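Local coordinates for protein HTH-type transcriptional regulator GadX (Escherichia coli, PDB 3MKL) that activates genes of acid resistance, such as gadA, gadB and gadC, and can repress gadW, by sequence-specific DNA binding through its AraC/XylS-type domain, at residues L40-K43 against L44-E48. Numbering follows the deposited sequence.
Sequences LKKK and LREEE
The last turns of helix 37-46, the second helix of the predicted N-terminal helix-turn-helix motif, bring L40 against L44 on the buried side and K43 against E46 on the exposed side. It probably serves as the recognition helix of the first motif, as in AraC-family relatives. L44 N donates to L40 O at 3.0 Å. R45 N and E46 N continue the helical ladder to K41 O and K42 O. The leucines cross at an angle, with L40 CG 4.1 Å from L44 CD1. With chi1 at -179°, the end of L40 swings closer to L44, and its CD1 lies by L44 CG. Both touch M8 of helix 8-17. L40 also reaches I29 of helix 26-32, and L44 meets L54 of helix 51-67. The pair thus packs the motif's two helices together and against helices 8-17 and 51-67. K43 and E46 run side by side. K43 bends at chi2 and chi3, and its CD comes 3.2 Å from E46 OE2. K43 NZ is 4.1 Å from E46 OE2, too far for a salt bridge, though the opposite charges probably attract. A Schellman motif ends the helix: E48, at positive phi (57°), is its C-prime residue, with E48 N bonded to R45 O and T49 N to L44 O. R45 NH2 and E48 OE2 form a salt bridge whose hydrogen bond is weak, at 3.3 Å. One water donates to both K43 O and E47 OE2. E47 OE2 also accepts from M8 N, which ties the helix end to the start of helix 8-17.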
ATOM      1  N   LEU A  40      11.073  15.184   1.179  1.00 28.68           N
ATOM      2  CA  LEU A  40      10.657  13.761   1.135  1.00 28.23           C
ATOM      3  C   LEU A  40      10.635  13.215  -0.281  1.00 28.45           C
ATOM      4  O   LEU A  40      11.169  12.140  -0.538  1.00 28.67           O
ATOM      5  CB  LEU A  40       9.336  13.477   1.862  1.00 27.98           C
ATOM      6  CG  LEU A  40       8.945  11.976   1.824  1.00 27.22           C
ATOM      7  CD1 LEU A  40       9.905  11.127   2.638  1.00 25.67           C
ATOM      8  CD2 LEU A  40       7.474  11.722   2.232  1.00 25.87           C
ATOM      9  N   LYS A  41      10.077  13.977  -1.211  1.00 29.15           N
ATOM     10  CA  LYS A  41      10.072  13.551  -2.603  1.00 29.71           C
ATOM     11  C   LYS A  41      11.503  13.333  -3.071  1.00 30.03           C
ATOM     12  O   LYS A  41      11.787  12.372  -3.756  1.00 29.45           O
ATOM     13  CB  LYS A  41       9.396  14.596  -3.486  1.00 31.26           C
ATOM     14  CG  LYS A  41       9.134  14.131  -4.904  1.00 33.44           C
ATOM     15  CD  LYS A  41       8.176  15.094  -5.622  1.00 38.03           C
ATOM     16  CE  LYS A  41       8.163  14.777  -7.126  1.00 43.02           C
ATOM     17  NZ  LYS A  41       7.349  15.735  -7.927  1.00 47.82           N
ATOM     18  N   LYS A  42      12.393  14.240  -2.688  1.00 31.44           N
ATOM     19  CA  LYS A  42      13.786  14.190  -3.134  1.00 32.89           C
ATOM     20  C   LYS A  42      14.468  12.930  -2.613  1.00 32.18           C
ATOM     21  O   LYS A  42      15.065  12.196  -3.392  1.00 33.55           O
ATOM     22  CB  LYS A  42      14.546  15.449  -2.718  1.00 34.53           C
ATOM     23  CG  LYS A  42      15.937  15.630  -3.358  1.00 38.71           C
ATOM     24  CD  LYS A  42      16.463  17.047  -3.043  1.00 42.69           C
ATOM     25  CE  LYS A  42      17.670  17.442  -3.894  1.00 47.25           C
ATOM     26  NZ  LYS A  42      17.875  18.946  -4.029  1.00 49.07           N
ATOM     27  N   LYS A  43      14.353  12.661  -1.317  1.00 30.34           N
ATOM     28  CA  LYS A  43      15.016  11.501  -0.734  1.00 31.08           C
ATOM     29  C   LYS A  43      14.494  10.168  -1.266  1.00 29.97           C
ATOM     30  O   LYS A  43      15.276   9.237  -1.439  1.00 30.94           O
ATOM     31  CB  LYS A  43      14.961  11.523   0.800  1.00 30.78           C
ATOM     32  CG  LYS A  43      15.742  12.649   1.446  1.00 34.38           C
ATOM     33  CD  LYS A  43      17.249  12.563   1.118  1.00 40.82           C
ATOM     34  CE  LYS A  43      18.119  12.992   2.300  1.00 44.26           C
ATOM     35  NZ  LYS A  43      19.473  13.503   1.888  1.00 48.82           N
ATOM     36  N   LEU A  44      13.187  10.082  -1.512  1.00 28.72           N
ATOM     37  CA  LEU A  44      12.554   8.884  -2.111  1.00 28.80           C
ATOM     38  C   LEU A  44      13.027   8.636  -3.557  1.00 30.39           C
ATOM     39  O   LEU A  44      13.287   7.506  -3.948  1.00 30.80           O
ATOM     40  CB  LEU A  44      11.021   8.991  -2.040  1.00 28.02           C
ATOM     41  CG  LEU A  44      10.381   8.775  -0.661  1.00 27.02           C
ATOM     42  CD1 LEU A  44       8.843   8.810  -0.700  1.00 26.85           C
ATOM     43  CD2 LEU A  44      10.893   7.465   0.001  1.00 27.81           C
ATOM     44  N   ARG A  45      13.177   9.716  -4.323  1.00 32.06           N
ATOM     45  CA  ARG A  45      13.630   9.650  -5.707  1.00 35.17           C
ATOM     46  C   ARG A  45      15.087   9.138  -5.821  1.00 37.08           C
ATOM     47  O   ARG A  45      15.394   8.363  -6.735  1.00 37.86           O
ATOM     48  CB  ARG A  45      13.425  11.002  -6.418  1.00 36.27           C
ATOM     49  CG  ARG A  45      14.133  11.142  -7.769  1.00 42.12           C
ATOM     50  CD  ARG A  45      13.537  10.213  -8.822  1.00 48.86           C
ATOM     51  NE  ARG A  45      14.555   9.552  -9.660  1.00 56.11           N
ATOM     52  CZ  ARG A  45      15.271  10.147 -10.625  1.00 60.52           C
ATOM     53  NH1 ARG A  45      15.114  11.444 -10.888  1.00 61.99           N
ATOM     54  NH2 ARG A  45      16.159   9.444 -11.324  1.00 62.06           N
ATOM     55  N   GLU A  46      15.947   9.549  -4.881  1.00 37.58           N
ATOM     56  CA  GLU A  46      17.325   9.026  -4.755  1.00 40.41           C
ATOM     57  C   GLU A  46      17.398   7.500  -4.499  1.00 40.73           C
ATOM     58  O   GLU A  46      18.411   6.878  -4.820  1.00 42.40           O
ATOM     59  CB  GLU A  46      18.095   9.777  -3.652  1.00 40.75           C
ATOM     60  CG  GLU A  46      18.538  11.208  -4.026  1.00 43.11           C
ATOM     61  CD  GLU A  46      18.907  12.065  -2.807  1.00 44.78           C
ATOM     62  OE1 GLU A  46      19.456  13.182  -2.981  1.00 44.10           O
ATOM     63  OE2 GLU A  46      18.632  11.621  -1.668  1.00 45.48           O
ATOM     64  N   GLU A  47      16.338   6.937  -3.904  1.00 39.33           N
ATOM     65  CA  GLU A  47      16.166   5.477  -3.714  1.00 40.22           C
ATOM     66  C   GLU A  47      15.240   4.847  -4.786  1.00 39.63           C
ATOM     67  O   GLU A  47      14.744   3.716  -4.639  1.00 39.49           O
ATOM     68  CB  GLU A  47      15.639   5.194  -2.299  1.00 39.02           C
ATOM     69  CG  GLU A  47      16.637   5.613  -1.185  1.00 42.37           C
ATOM     70  CD  GLU A  47      16.122   5.399   0.250  1.00 45.24           C
ATOM     71  OE1 GLU A  47      15.343   4.441   0.482  1.00 46.33           O
ATOM     72  OE2 GLU A  47      16.513   6.185   1.153  1.00 45.43           O
ATOM     73  N   GLU A  48      15.008   5.604  -5.859  1.00 39.24           N
ATOM     74  CA  GLU A  48      14.256   5.134  -7.013  1.00 39.08           C
ATOM     75  C   GLU A  48      12.851   4.638  -6.697  1.00 37.24           C
ATOM     76  O   GLU A  48      12.424   3.589  -7.165  1.00 37.51           O
ATOM     77  CB  GLU A  48      15.067   4.078  -7.780  1.00 41.04           C
ATOM     78  CG  GLU A  48      16.260   4.646  -8.508  1.00 43.79           C
ATOM     79  CD  GLU A  48      15.887   5.672  -9.568  1.00 45.49           C
ATOM     80  OE1 GLU A  48      14.742   5.668 -10.071  1.00 46.68           O
ATOM     81  OE2 GLU A  48      16.750   6.493  -9.897  1.00 48.13           O
TER
HETATM   82  O   HOH W   1      17.740   8.907   0.434  1.00 37.97           O